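RND efflux system, outer membrane lipoprotein, NodT family (Burkholderia mallei, PDB 6U94) probably serves as the outer-membrane channel component of an RND-type efflux pump, letting exported compounds leave the cell. Local coordinates at residues F375-V378 with A379-A383; E404-R407 with L408-R412; V423-A426 with Q427-L430; G444-S447 with R448-Y452. All coordinates share one frame; numbering follows the deposited sequence.

Contact 1 (F375-V378 with A379-A383); sequences FREV and ADNLA
Backbone N-H groups of A379, D380, N381 and L382 bond in turn to the carbonyl oxygens of F375, R376, E377 and V378, so the two segments are consecutive turns of one regular alpha helix, 362-415. N381 adds a side-chain bond to this pattern. With its CG beside the backbone N (chi1 -80°), the amide bends back over the preceding turn, and N381 ND2 reaches E377 O at 2.9 Å. N381 N gives that same oxygen its helical bond at 3.2 Å. The two donors come from opposite faces of the carbonyl plane, so neither displaces the other. Alongside the amide runs the aliphatic part of E377, its CG 3.8 Å from N381 ND2; the extended chain then carries the carboxylate off to a salt bridge with R282. Asparagine suits position 381 because its short amide can curl back without a long, flexible linker.

R376 and D380 also lie side by side, but R376 NH1 and D380 OD1 stay 5.6 Å apart. A water at the guanidinium edge spans them, donating to D380 OD1 at 2.9 Å and accepting a weak bond from R376 NH1, while R376 NH2 turns to V331 O. On the buried flank, V378 CG1 packs on L382 CD1 at 3.9 Å, and both side chains also touch L323 of helix 321-326.

The chemistry thus divides the helix: branched aliphatic groups face the interior, the bond from N381 ND2 to E377 O probably helps hold the amide's rotation, and the attraction between R376 and D380 is probably softened by the intervening water.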
ATOM      1  N   PHE A 375      17.048  -2.955   2.769  1.00 56.98           N
ATOM      2  CA  PHE A 375      16.980  -3.898   1.658  1.00 57.69           C
ATOM      3  C   PHE A 375      15.901  -4.944   1.898  1.00 60.95           C
ATOM      4  O   PHE A 375      15.108  -5.246   1.000  1.00 59.70           O
ATOM      5  CB  PHE A 375      18.337  -4.569   1.449  1.00 57.38           C
ATOM      6  CG  PHE A 375      19.292  -3.761   0.622  1.00 55.76           C
ATOM      7  CD1 PHE A 375      19.989  -2.696   1.183  1.00 51.98           C
ATOM      8  CD2 PHE A 375      19.503  -4.067  -0.713  1.00 48.30           C
ATOM      9  CE1 PHE A 375      20.874  -1.949   0.421  1.00 49.00           C
ATOM     10  CE2 PHE A 375      20.383  -3.330  -1.480  1.00 48.71           C
ATOM     11  CZ  PHE A 375      21.072  -2.263  -0.909  1.00 54.44           C
ATOM     12  N   ARG A 376      15.861  -5.510   3.107  1.00 63.84           N
ATOM     13  CA  ARG A 376      14.837  -6.493   3.438  1.00 61.91           C
ATOM     14  C   ARG A 376      13.442  -5.911   3.262  1.00 61.97           C
ATOM     15  O   ARG A 376      12.539  -6.581   2.749  1.00 62.90           O
ATOM     16  CB  ARG A 376      15.038  -6.996   4.867  1.00 65.44           C
ATOM     17  CG  ARG A 376      14.056  -8.087   5.292  1.00 73.77           C
ATOM     18  CD  ARG A 376      14.378  -8.601   6.689  1.00 79.39           C
ATOM     19  NE  ARG A 376      15.744  -9.111   6.782  1.00 85.17           N
ATOM     20  CZ  ARG A 376      16.106 -10.341   6.426  1.00 90.88           C
ATOM     21  NH1 ARG A 376      15.202 -11.188   5.948  1.00 92.79           N
ATOM     22  NH2 ARG A 376      17.370 -10.725   6.543  1.00 90.90           N
ATOM     23  N   GLU A 377      13.254  -4.655   3.672  1.00 57.95           N
ATOM     24  CA  GLU A 377      11.963  -3.997   3.499  1.00 55.67           C
ATOM     25  C   GLU A 377      11.603  -3.861   2.024  1.00 58.92           C
ATOM     26  O   GLU A 377      10.434  -3.999   1.645  1.00 58.33           O
ATOM     27  CB  GLU A 377      11.998  -2.629   4.171  1.00 53.92           C
ATOM     28  CG  GLU A 377      10.700  -1.869   4.156  1.00 52.17           C
ATOM     29  CD  GLU A 377      10.781  -0.597   4.984  1.00 57.14           C
ATOM     30  OE1 GLU A 377      11.664   0.249   4.717  1.00 57.49           O
ATOM     31  OE2 GLU A 377       9.975  -0.459   5.922  1.00 59.04           O
ATOM     32  N   VAL A 378      12.595  -3.577   1.178  1.00 55.49           N
ATOM     33  CA  VAL A 378      12.331  -3.442  -0.249  1.00 50.24           C
ATOM     34  C   VAL A 378      11.956  -4.792  -0.852  1.00 54.26           C
ATOM     35  O   VAL A 378      11.004  -4.894  -1.635  1.00 52.21           O
ATOM     36  CB  VAL A 378      13.547  -2.819  -0.957  1.00 49.17           C
ATOM     37  CG1 VAL A 378      13.441  -3.014  -2.466  1.00 48.81           C
ATOM     38  CG2 VAL A 378      13.654  -1.335  -0.609  1.00 50.21           C
ATOM     39  N   ALA A 379      12.693  -5.847  -0.493  1.00 51.49           N
ATOM     40  CA  ALA A 379      12.381  -7.178  -1.003  1.00 56.05           C
ATOM     41  C   ALA A 379      11.009  -7.642  -0.527  1.00 61.12           C
ATOM     42  O   ALA A 379      10.274  -8.296  -1.276  1.00 63.05           O
ATOM     43  CB  ALA A 379      13.464  -8.169  -0.577  1.00 54.06           C
ATOM     44  N   ASP A 380      10.645  -7.302   0.713  1.00 58.02           N
ATOM     45  CA  ASP A 380       9.369  -7.750   1.262  1.00 56.01           C
ATOM     46  C   ASP A 380       8.193  -7.110   0.535  1.00 58.79           C
ATOM     47  O   ASP A 380       7.177  -7.771   0.289  1.00 61.20           O
ATOM     48  CB  ASP A 380       9.307  -7.449   2.760  1.00 52.62           C
ATOM     49  CG  ASP A 380      10.120  -8.428   3.585  1.00 59.03           C
ATOM     50  OD1 ASP A 380      10.781  -9.306   2.991  1.00 60.75           O
ATOM     51  OD2 ASP A 380      10.095  -8.323   4.830  1.00 61.31           O
ATOM     52  N   ASN A 381       8.304  -5.827   0.186  1.00 54.39           N
ATOM     53  CA  ASN A 381       7.202  -5.172  -0.507  1.00 56.80           C
ATOM     54  C   ASN A 381       7.096  -5.630  -1.955  1.00 56.25           C
ATOM     55  O   ASN A 381       5.998  -5.631  -2.522  1.00 57.06           O
ATOM     56  CB  ASN A 381       7.356  -3.654  -0.437  1.00 54.06           C
ATOM     57  CG  ASN A 381       6.892  -3.084   0.890  1.00 65.75           C
ATOM     58  OD1 ASN A 381       5.696  -2.920   1.122  1.00 67.61           O
ATOM     59  ND2 ASN A 381       7.842  -2.768   1.766  1.00 75.40           N
ATOM     60  N   LEU A 382       8.218  -6.008  -2.572  1.00 53.72           N
ATOM     61  CA  LEU A 382       8.168  -6.563  -3.918  1.00 56.49           C
ATOM     62  C   LEU A 382       7.503  -7.933  -3.917  1.00 58.11           C
ATOM     63  O   LEU A 382       6.713  -8.249  -4.815  1.00 60.04           O
ATOM     64  CB  LEU A 382       9.578  -6.651  -4.501  1.00 58.91           C
ATOM     65  CG  LEU A 382      10.237  -5.353  -4.969  1.00 56.46           C
ATOM     66  CD1 LEU A 382      11.747  -5.527  -4.984  1.00 52.04           C
ATOM     67  CD2 LEU A 382       9.731  -4.980  -6.354  1.00 55.55           C
ATOM     68  N   ALA A 383       7.811  -8.762  -2.915  1.00 58.48           N
ATOM     69  CA  ALA A 383       7.158 -10.061  -2.803  1.00 58.41           C
ATOM     70  C   ALA A 383       5.687  -9.902  -2.455  1.00 60.82           C
ATOM     71  O   ALA A 383       4.835 -10.614  -2.998  1.00 60.94           O
ATOM     72  CB  ALA A 383       7.865 -10.922  -1.758  1.00 55.69           C
TER
HETATM   73  O   HOH W   1      12.038 -10.903   5.008  1.00 81.58           O

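Contact 2 (E404-R407 with L408-R412); sequences ETKR and LADMR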
ATOM      1  N   GLU A 404     -20.175 -18.586 -14.926  1.00 77.14           N
ATOM      2  CA  GLU A 404     -20.732 -19.637 -15.769  1.00 83.00           C
ATOM      3  C   GLU A 404     -21.603 -20.590 -14.960  1.00 82.10           C
ATOM      4  O   GLU A 404     -22.646 -21.046 -15.444  1.00 89.97           O
ATOM      5  CB  GLU A 404     -19.606 -20.396 -16.471  1.00 86.47           C
ATOM      6  CG  GLU A 404     -20.050 -21.640 -17.230  1.00 92.35           C
ATOM      7  CD  GLU A 404     -20.824 -21.326 -18.503  1.00100.35           C
ATOM      8  OE1 GLU A 404     -21.018 -20.135 -18.824  1.00102.58           O
ATOM      9  OE2 GLU A 404     -21.237 -22.282 -19.190  1.00105.86           O
ATOM     10  N   THR A 405     -21.193 -20.902 -13.728  1.00 78.54           N
ATOM     11  CA  THR A 405     -22.011 -21.757 -12.872  1.00 81.64           C
ATOM     12  C   THR A 405     -23.384 -21.141 -12.636  1.00 85.27           C
ATOM     13  O   THR A 405     -24.410 -21.820 -12.760  1.00 92.84           O
ATOM     14  CB  THR A 405     -21.305 -22.011 -11.544  1.00 77.27           C
ATOM     15  OG1 THR A 405     -20.057 -22.666 -11.791  1.00 79.58           O
ATOM     16  CG2 THR A 405     -22.163 -22.891 -10.645  1.00 80.19           C
ATOM     17  N   LYS A 406     -23.420 -19.847 -12.308  1.00 82.08           N
ATOM     18  CA  LYS A 406     -24.696 -19.167 -12.129  1.00 84.24           C
ATOM     19  C   LYS A 406     -25.516 -19.168 -13.415  1.00 87.38           C
ATOM     20  O   LYS A 406     -26.750 -19.203 -13.363  1.00 93.61           O
ATOM     21  CB  LYS A 406     -24.469 -17.735 -11.641  1.00 79.76           C
ATOM     22  CG  LYS A 406     -25.755 -16.958 -11.400  1.00 83.67           C
ATOM     23  CD  LYS A 406     -25.492 -15.485 -11.162  1.00 86.63           C
ATOM     24  CE  LYS A 406     -26.747 -14.664 -11.413  1.00 89.82           C
ATOM     25  NZ  LYS A 406     -27.178 -14.738 -12.839  1.00 89.17           N
ATOM     26  N   ARG A 407     -24.853 -19.141 -14.574  1.00 85.65           N
ATOM     27  CA  ARG A 407     -25.581 -19.178 -15.839  1.00 87.18           C
ATOM     28  C   ARG A 407     -26.217 -20.543 -16.071  1.00 88.83           C
ATOM     29  O   ARG A 407     -27.372 -20.632 -16.503  1.00 86.61           O
ATOM     30  CB  ARG A 407     -24.646 -18.822 -16.995  1.00 90.47           C
ATOM     31  CG  ARG A 407     -25.351 -18.698 -18.336  1.00 93.76           C
ATOM     32  CD  ARG A 407     -24.372 -18.404 -19.464  1.00 95.86           C
ATOM     33  NE  ARG A 407     -23.616 -19.588 -19.863  1.00 97.62           N
ATOM     34  CZ  ARG A 407     -23.998 -20.431 -20.818  1.00101.88           C
ATOM     35  NH1 ARG A 407     -25.129 -20.222 -21.479  1.00104.44           N
ATOM     36  NH2 ARG A 407     -23.249 -21.484 -21.118  1.00100.91           N
ATOM     37  N   LEU A 408     -25.476 -21.620 -15.800  1.00 89.78           N
ATOM     38  CA  LEU A 408     -26.041 -22.957 -15.927  1.00 88.88           C
ATOM     39  C   LEU A 408     -27.062 -23.247 -14.837  1.00 94.83           C
ATOM     40  O   LEU A 408     -27.937 -24.097 -15.030  1.00100.08           O
ATOM     41  CB  LEU A 408     -24.926 -24.001 -15.902  1.00 88.40           C
ATOM     42  CG  LEU A 408     -23.889 -23.843 -17.017  1.00 90.33           C
ATOM     43  CD1 LEU A 408     -22.758 -24.846 -16.858  1.00 90.77           C
ATOM     44  CD2 LEU A 408     -24.548 -23.984 -18.384  1.00 87.54           C
ATOM     45  N   ALA A 409     -26.970 -22.556 -13.699  1.00 95.85           N
ATOM     46  CA  ALA A 409     -28.001 -22.668 -12.676  1.00 97.42           C
ATOM     47  C   ALA A 409     -29.265 -21.918 -13.078  1.00101.74           C
ATOM     48  O   ALA A 409     -30.375 -22.439 -12.919  1.00 96.28           O
ATOM     49  CB  ALA A 409     -27.470 -22.149 -11.341  1.00 88.39           C
ATOM     50  N   ASP A 410     -29.112 -20.691 -13.591  1.00106.59           N
ATOM     51  CA  ASP A 410     -30.264 -19.933 -14.073  1.00113.88           C
ATOM     52  C   ASP A 410     -31.005 -20.692 -15.164  1.00119.45           C
ATOM     53  O   ASP A 410     -32.235 -20.619 -15.260  1.00123.29           O
ATOM     54  CB  ASP A 410     -29.815 -18.566 -14.594  1.00112.83           C
ATOM     55  CG  ASP A 410     -29.416 -17.617 -13.483  1.00113.42           C
ATOM     56  OD1 ASP A 410     -30.107 -17.591 -12.444  1.00116.21           O
ATOM     57  OD2 ASP A 410     -28.413 -16.894 -13.652  1.00112.13           O
ATOM     58  N   MET A 411     -30.269 -21.430 -15.995  1.00120.34           N
ATOM     59  CA  MET A 411     -30.893 -22.149 -17.099  1.00122.48           C
ATOM     60  C   MET A 411     -31.707 -23.335 -16.595  1.00120.54           C
ATOM     61  O   MET A 411     -32.836 -23.557 -17.051  1.00125.99           O
ATOM     62  CB  MET A 411     -29.822 -22.604 -18.089  1.00127.61           C
ATOM     63  CG  MET A 411     -30.285 -22.682 -19.531  1.00133.57           C
ATOM     64  SD  MET A 411     -28.884 -22.802 -20.660  1.00135.95           S
ATOM     65  CE  MET A 411     -27.975 -21.322 -20.222  1.00131.44           C
ATOM     66  N   ARG A 412     -31.157 -24.107 -15.653  1.00114.68           N
ATOM     67  CA  ARG A 412     -31.886 -25.259 -15.133  1.00116.00           C
ATOM     68  C   ARG A 412     -33.068 -24.839 -14.272  1.00113.77           C
ATOM     69  O   ARG A 412     -34.059 -25.574 -14.184  1.00118.08           O
ATOM     70  CB  ARG A 412     -30.953 -26.173 -14.338  1.00116.78           C
ATOM     71  CG  ARG A 412     -29.944 -26.929 -15.186  1.00120.07           C
ATOM     72  CD  ARG A 412     -29.330 -28.091 -14.419  1.00122.37           C
ATOM     73  NE  ARG A 412     -28.989 -27.728 -13.045  1.00122.81           N
ATOM     74  CZ  ARG A 412     -27.903 -27.045 -12.694  1.00121.10           C
ATOM     75  NH1 ARG A 412     -27.041 -26.635 -13.613  1.00119.74           N
ATOM     76  NH2 ARG A 412     -27.681 -26.764 -11.417  1.00113.77           N
TER
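K406 and D410, one turn apart on helix 362-415, are joined by a salt bridge, and the lysine chain runs out extended across the acid and bends only at its end. K406 CB lies near A426 of the neighbouring helix. Next along, K406 CG is 3.5 Å from D410 OD2, and K406 CD passes the same oxygen at 4.1 Å on its way past L430. The bend comes at the last torsion (chi4 -64°), which brings K406 CE to 3.6 Å from D410 OD2 and turns the ammonium toward D410. K406 NZ then meets D410 OD2 at 2.6 Å on its syn lone pair. D410 OD2 also sits close to the carbonyl oxygen of K406, a crowding of acceptors that the lysine charge probably offsets. Lysine suits this place because its methylenes can pack on helix 421-454, the partner in an antiparallel helical hairpin, while its tip remains polar.

The outward flank belongs to R407. It grips E404 side-on: R407 NE bonds to E404 OE1 at 2.9 Å from above the carboxylate plane, and R407 NH2 bonds to E404 OE2 on its syn lone pair. Held in this way, the guanidinium receives L408 CD2 over one face, 3.9 Å from R407 NH2. M411 runs alongside R407, its flexible thioether chain bent at the end so that M411 CE comes within 3.3 Å of R407 NH1.

Contact 3 (V423-A426 with Q427-L430); sequences VFDA and QRQL
A426 and L430 form the compact side of this helical turn: L430 N bonds to A426 O at 2.8 Å, and A426, buried, adds only a small methyl there. V423, a turn earlier, is buried against A409 and D410 of helix 362-415, where a branched aliphatic group fills the interface without needing a polar partner.

The other side, where R428 and Q429 are exposed, is polar and more loosely held. D425 extends with CG opposite its backbone N (chi1 -178°), and R428 folds across it. D425 OD1 lies near the guanidinium plane, with R428 NH2 at 2.5 Å, a salt bridge so short that its exact length is doubtful. R428 NE adds a weak bond to the same oxygen, and Q429 NE2 adds another weak one at 3.2 Å. The carboxylate and guanidinium planes are almost perpendicular, at 89°. Over one guanidinium face lies F424 CE2, 3.9 Å from R428 NH1, and the F424 side chain also touches R217, T220 and Q221 of helix 211-247.

One carboxylate oxygen thus faces three donors, two of them only weakly bonded and the third at a doubtful length; the nearby positive charge would probably favour its ionised form, and the bonds probably help hold R428 and Q429.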
ATOM      1  N   VAL A 423     -29.060 -21.335  -7.967  1.00 91.55           N
ATOM      2  CA  VAL A 423     -28.871 -19.932  -8.330  1.00 87.68           C
ATOM      3  C   VAL A 423     -28.477 -19.121  -7.103  1.00 94.93           C
ATOM      4  O   VAL A 423     -27.569 -18.281  -7.158  1.00 91.90           O
ATOM      5  CB  VAL A 423     -30.146 -19.374  -8.990  1.00 88.98           C
ATOM      6  CG1 VAL A 423     -29.992 -17.890  -9.280  1.00 78.80           C
ATOM      7  CG2 VAL A 423     -30.467 -20.145 -10.265  1.00 88.98           C
ATOM      8  N   PHE A 424     -29.144 -19.373  -5.974  1.00101.53           N
ATOM      9  CA  PHE A 424     -28.848 -18.646  -4.743  1.00104.54           C
ATOM     10  C   PHE A 424     -27.397 -18.842  -4.320  1.00101.33           C
ATOM     11  O   PHE A 424     -26.685 -17.872  -4.035  1.00100.59           O
ATOM     12  CB  PHE A 424     -29.802 -19.100  -3.635  1.00111.30           C
ATOM     13  CG  PHE A 424     -29.362 -18.705  -2.256  1.00115.05           C
ATOM     14  CD1 PHE A 424     -29.549 -17.412  -1.802  1.00114.01           C
ATOM     15  CD2 PHE A 424     -28.765 -19.627  -1.412  1.00117.87           C
ATOM     16  CE1 PHE A 424     -29.145 -17.041  -0.536  1.00114.35           C
ATOM     17  CE2 PHE A 424     -28.357 -19.260  -0.141  1.00117.37           C
ATOM     18  CZ  PHE A 424     -28.549 -17.966   0.295  1.00116.14           C
ATOM     19  N   ASP A 425     -26.941 -20.096  -4.277  1.00101.58           N
ATOM     20  CA  ASP A 425     -25.591 -20.376  -3.799  1.00101.95           C
ATOM     21  C   ASP A 425     -24.536 -19.813  -4.744  1.00 97.29           C
ATOM     22  O   ASP A 425     -23.507 -19.291  -4.296  1.00 96.73           O
ATOM     23  CB  ASP A 425     -25.403 -21.883  -3.623  1.00109.83           C
ATOM     24  CG  ASP A 425     -24.031 -22.241  -3.092  1.00115.58           C
ATOM     25  OD1 ASP A 425     -23.426 -21.410  -2.379  1.00119.02           O
ATOM     26  OD2 ASP A 425     -23.550 -23.351  -3.395  1.00119.51           O
ATOM     27  N   ALA A 426     -24.771 -19.908  -6.055  1.00 93.08           N
ATOM     28  CA  ALA A 426     -23.780 -19.431  -7.015  1.00 86.99           C
ATOM     29  C   ALA A 426     -23.694 -17.908  -7.017  1.00 83.91           C
ATOM     30  O   ALA A 426     -22.595 -17.345  -7.072  1.00 82.98           O
ATOM     31  CB  ALA A 426     -24.108 -19.953  -8.412  1.00 86.87           C
ATOM     32  N   GLN A 427     -24.843 -17.227  -6.964  1.00 84.12           N
ATOM     33  CA  GLN A 427     -24.839 -15.768  -6.945  1.00 87.18           C
ATOM     34  C   GLN A 427     -24.150 -15.236  -5.696  1.00 89.27           C
ATOM     35  O   GLN A 427     -23.382 -14.269  -5.764  1.00 83.00           O
ATOM     36  CB  GLN A 427     -26.273 -15.241  -7.035  1.00 92.08           C
ATOM     37  CG  GLN A 427     -26.396 -13.720  -7.060  1.00 96.12           C
ATOM     38  CD  GLN A 427     -26.379 -13.095  -5.674  1.00100.89           C
ATOM     39  OE1 GLN A 427     -26.654 -13.763  -4.675  1.00103.53           O
ATOM     40  NE2 GLN A 427     -26.045 -11.812  -5.608  1.00100.26           N
ATOM     41  N   ARG A 428     -24.419 -15.852  -4.543  1.00 93.62           N
ATOM     42  CA  ARG A 428     -23.818 -15.399  -3.294  1.00 95.42           C
ATOM     43  C   ARG A 428     -22.304 -15.571  -3.314  1.00 92.77           C
ATOM     44  O   ARG A 428     -21.568 -14.726  -2.788  1.00 91.48           O
ATOM     45  CB  ARG A 428     -24.447 -16.158  -2.124  1.00102.66           C
ATOM     46  CG  ARG A 428     -23.467 -16.651  -1.076  1.00109.29           C
ATOM     47  CD  ARG A 428     -24.143 -17.569  -0.070  1.00117.78           C
ATOM     48  NE  ARG A 428     -23.989 -18.980  -0.412  1.00123.36           N
ATOM     49  CZ  ARG A 428     -24.369 -19.980   0.376  1.00131.89           C
ATOM     50  NH1 ARG A 428     -24.928 -19.725   1.550  1.00134.97           N
ATOM     51  NH2 ARG A 428     -24.191 -21.237  -0.007  1.00135.88           N
ATOM     52  N   GLN A 429     -21.817 -16.655  -3.925  1.00 89.96           N
ATOM     53  CA  GLN A 429     -20.376 -16.831  -4.064  1.00 87.18           C
ATOM     54  C   GLN A 429     -19.798 -15.881  -5.104  1.00 81.00           C
ATOM     55  O   GLN A 429     -18.664 -15.410  -4.951  1.00 77.96           O
ATOM     56  CB  GLN A 429     -20.048 -18.276  -4.437  1.00 93.24           C
ATOM     57  CG  GLN A 429     -20.282 -19.278  -3.327  1.00100.48           C
ATOM     58  CD  GLN A 429     -19.800 -20.667  -3.698  1.00105.08           C
ATOM     59  OE1 GLN A 429     -19.008 -20.832  -4.626  1.00104.92           O
ATOM     60  NE2 GLN A 429     -20.280 -21.675  -2.978  1.00109.99           N
ATOM     61  N   LEU A 430     -20.555 -15.591  -6.164  1.00 79.55           N
ATOM     62  CA  LEU A 430     -20.066 -14.687  -7.200  1.00 73.56           C
ATOM     63  C   LEU A 430     -19.907 -13.270  -6.660  1.00 71.25           C
ATOM     64  O   LEU A 430     -18.870 -12.629  -6.865  1.00 69.59           O
ATOM     65  CB  LEU A 430     -21.015 -14.706  -8.399  1.00 73.25           C
ATOM     66  CG  LEU A 430     -20.725 -13.718  -9.532  1.00 69.82           C
ATOM     67  CD1 LEU A 430     -19.379 -14.007 -10.172  1.00 66.82           C
ATOM     68  CD2 LEU A 430     -21.835 -13.758 -10.571  1.00 72.46           C
TER

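Contact 4 (G444-S447 with R448-Y452); sequences GLTS and RVTLY
L445 CD2 approaches the guanidinium of R448 obliquely, 3.9 Å from R448 NH1; near that same nitrogen lies the like-charged R385 of helix 362-415. The other flat group, the ring of Y452, leads away from the turn and meets the ring of F52, their planes nearly parallel, while its hydroxyl bonds to G48 O. R448 and Y452 belong to helix 421-454, the second arm of an antiparallel helical hairpin, in a family whose members build long alpha-helical barrels from such arms.

G444 O and T446 O each take two donors, and L445 O takes V449 N plus a weak bond from R448 N. G444 O accepts R448 N at 3.3 Å and also S447 OG, both from the same face of its plane. S447 gets there by a first torsion of 94°, well away from a staggered value, and serine is small enough to do this inside the fold. R448 turns its aliphatic part over the same oxygen, with CG 3.2 Å from G444 O, before bending at its third torsion toward L445.

The apolar members face other helices: V449 touches A168 of helix 156-203, and L451 meets V378 and L382 of helix 362-415, places suited to branched hydrocarbon chains. T446 OG1 has N172 OD1 and L442 O as its hydrogen-bonding partners.

Threonine at 450 can satisfy its hydroxyl within its own helix, because OG1 lies beside the backbone N (chi1 -51°). T446 O receives T450 N at 2.9 Å and T450 OG1 at 3.0 Å, the hydroxyl standing 39° out of the carbonyl plane.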
ATOM      1  N   GLY A 444      -2.671  -4.387  -4.306  1.00 58.18           N
ATOM      2  CA  GLY A 444      -1.556  -4.301  -5.235  1.00 56.26           C
ATOM      3  C   GLY A 444      -1.107  -2.872  -5.471  1.00 63.34           C
ATOM      4  O   GLY A 444       0.092  -2.585  -5.515  1.00 66.84           O
ATOM      5  N   LEU A 445      -2.065  -1.953  -5.621  1.00 62.87           N
ATOM      6  CA  LEU A 445      -1.721  -0.543  -5.761  1.00 61.04           C
ATOM      7  C   LEU A 445      -1.093  -0.008  -4.483  1.00 59.62           C
ATOM      8  O   LEU A 445      -0.061   0.673  -4.520  1.00 56.81           O
ATOM      9  CB  LEU A 445      -2.966   0.264  -6.127  1.00 62.24           C
ATOM     10  CG  LEU A 445      -3.665  -0.134  -7.428  1.00 58.62           C
ATOM     11  CD1 LEU A 445      -4.912   0.705  -7.646  1.00 57.51           C
ATOM     12  CD2 LEU A 445      -2.707   0.002  -8.601  1.00 55.59           C
ATOM     13  N   THR A 446      -1.704  -0.321  -3.335  1.00 59.49           N
ATOM     14  CA  THR A 446      -1.180   0.134  -2.052  1.00 61.42           C
ATOM     15  C   THR A 446       0.266  -0.305  -1.854  1.00 63.19           C
ATOM     16  O   THR A 446       1.097   0.474  -1.372  1.00 66.36           O
ATOM     17  CB  THR A 446      -2.059  -0.390  -0.915  1.00 57.60           C
ATOM     18  OG1 THR A 446      -3.344   0.239  -0.974  1.00 63.53           O
ATOM     19  CG2 THR A 446      -1.422  -0.111   0.446  1.00 48.12           C
ATOM     20  N   SER A 447       0.587  -1.543  -2.230  1.00 54.60           N
ATOM     21  CA  SER A 447       1.943  -2.037  -2.032  1.00 56.26           C
ATOM     22  C   SER A 447       2.935  -1.357  -2.968  1.00 55.23           C
ATOM     23  O   SER A 447       4.127  -1.286  -2.650  1.00 55.38           O
ATOM     24  CB  SER A 447       1.990  -3.552  -2.222  1.00 58.05           C
ATOM     25  OG  SER A 447       2.349  -3.877  -3.548  1.00 65.86           O
ATOM     26  N   ARG A 448       2.476  -0.869  -4.123  1.00 50.41           N
ATOM     27  CA  ARG A 448       3.353  -0.080  -4.984  1.00 50.74           C
ATOM     28  C   ARG A 448       3.627   1.284  -4.366  1.00 57.70           C
ATOM     29  O   ARG A 448       4.739   1.816  -4.477  1.00 54.66           O
ATOM     30  CB  ARG A 448       2.731   0.069  -6.372  1.00 55.83           C
ATOM     31  CG  ARG A 448       2.555  -1.258  -7.103  1.00 59.86           C
ATOM     32  CD  ARG A 448       1.500  -1.178  -8.191  1.00 64.02           C
ATOM     33  NE  ARG A 448       1.908  -0.331  -9.308  1.00 65.69           N
ATOM     34  CZ  ARG A 448       1.324  -0.352 -10.503  1.00 67.19           C
ATOM     35  NH1 ARG A 448       0.313  -1.181 -10.732  1.00 67.22           N
ATOM     36  NH2 ARG A 448       1.753   0.447 -11.470  1.00 66.12           N
ATOM     37  N   VAL A 449       2.619   1.865  -3.710  1.00 58.95           N
ATOM     38  CA  VAL A 449       2.808   3.113  -2.981  1.00 58.61           C
ATOM     39  C   VAL A 449       3.813   2.919  -1.853  1.00 62.34           C
ATOM     40  O   VAL A 449       4.693   3.761  -1.633  1.00 58.99           O
ATOM     41  CB  VAL A 449       1.456   3.627  -2.458  1.00 56.51           C
ATOM     42  CG1 VAL A 449       1.663   4.722  -1.414  1.00 56.45           C
ATOM     43  CG2 VAL A 449       0.608   4.138  -3.613  1.00 53.03           C
ATOM     44  N   THR A 450       3.710   1.800  -1.132  1.00 59.62           N
ATOM     45  CA  THR A 450       4.642   1.534  -0.042  1.00 58.98           C
ATOM     46  C   THR A 450       6.057   1.309  -0.564  1.00 62.07           C
ATOM     47  O   THR A 450       7.032   1.733   0.067  1.00 62.28           O
ATOM     48  CB  THR A 450       4.173   0.329   0.768  1.00 58.46           C
ATOM     49  OG1 THR A 450       2.803   0.512   1.138  1.00 62.89           O
ATOM     50  CG2 THR A 450       5.013   0.180   2.028  1.00 59.63           C
ATOM     51  N   LEU A 451       6.190   0.649  -1.716  1.00 57.31           N
ATOM     52  CA  LEU A 451       7.509   0.479  -2.311  1.00 54.65           C
ATOM     53  C   LEU A 451       8.095   1.810  -2.769  1.00 58.15           C
ATOM     54  O   LEU A 451       9.317   1.999  -2.718  1.00 63.45           O
ATOM     55  CB  LEU A 451       7.438  -0.505  -3.476  1.00 57.56           C
ATOM     56  CG  LEU A 451       8.758  -0.813  -4.188  1.00 58.10           C
ATOM     57  CD1 LEU A 451       9.797  -1.357  -3.212  1.00 52.03           C
ATOM     58  CD2 LEU A 451       8.527  -1.782  -5.337  1.00 52.10           C
ATOM     59  N   TYR A 452       7.248   2.741  -3.220  1.00 53.27           N
ATOM     60  CA  TYR A 452       7.728   4.085  -3.525  1.00 57.41           C
ATOM     61  C   TYR A 452       8.401   4.722  -2.313  1.00 57.05           C
ATOM     62  O   TYR A 452       9.371   5.473  -2.464  1.00 55.82           O
ATOM     63  CB  TYR A 452       6.572   4.964  -4.009  1.00 59.25           C
ATOM     64  CG  TYR A 452       6.876   6.447  -3.940  1.00 61.89           C
ATOM     65  CD1 TYR A 452       6.514   7.202  -2.830  1.00 66.29           C
ATOM     66  CD2 TYR A 452       7.529   7.091  -4.984  1.00 64.21           C
ATOM     67  CE1 TYR A 452       6.800   8.558  -2.760  1.00 69.08           C
ATOM     68  CE2 TYR A 452       7.814   8.442  -4.925  1.00 66.18           C
ATOM     69  CZ  TYR A 452       7.448   9.172  -3.811  1.00 69.18           C
ATOM     70  OH  TYR A 452       7.726  10.519  -3.745  1.00 70.13           O
TER

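How the contacts relate
None of the four contacts closes a long loop; each spans neighbouring turns of a single helix, and they follow in series. Contact 1 comes first, on helix 362-415, with contact 2 about 43 Å further on between centres. The chain then turns and comes back along helix 421-454, giving contact 3 and, last, contact 4. The antiparallel return pairs them: contacts 2 and 3 pack together beside the turn, while contacts 1 and 4 pack nearer the chain's centre, with N381 against T450. In sequence the 2–3 pairing nests inside the 1–4 pairing, and together they join both arms of the hairpin.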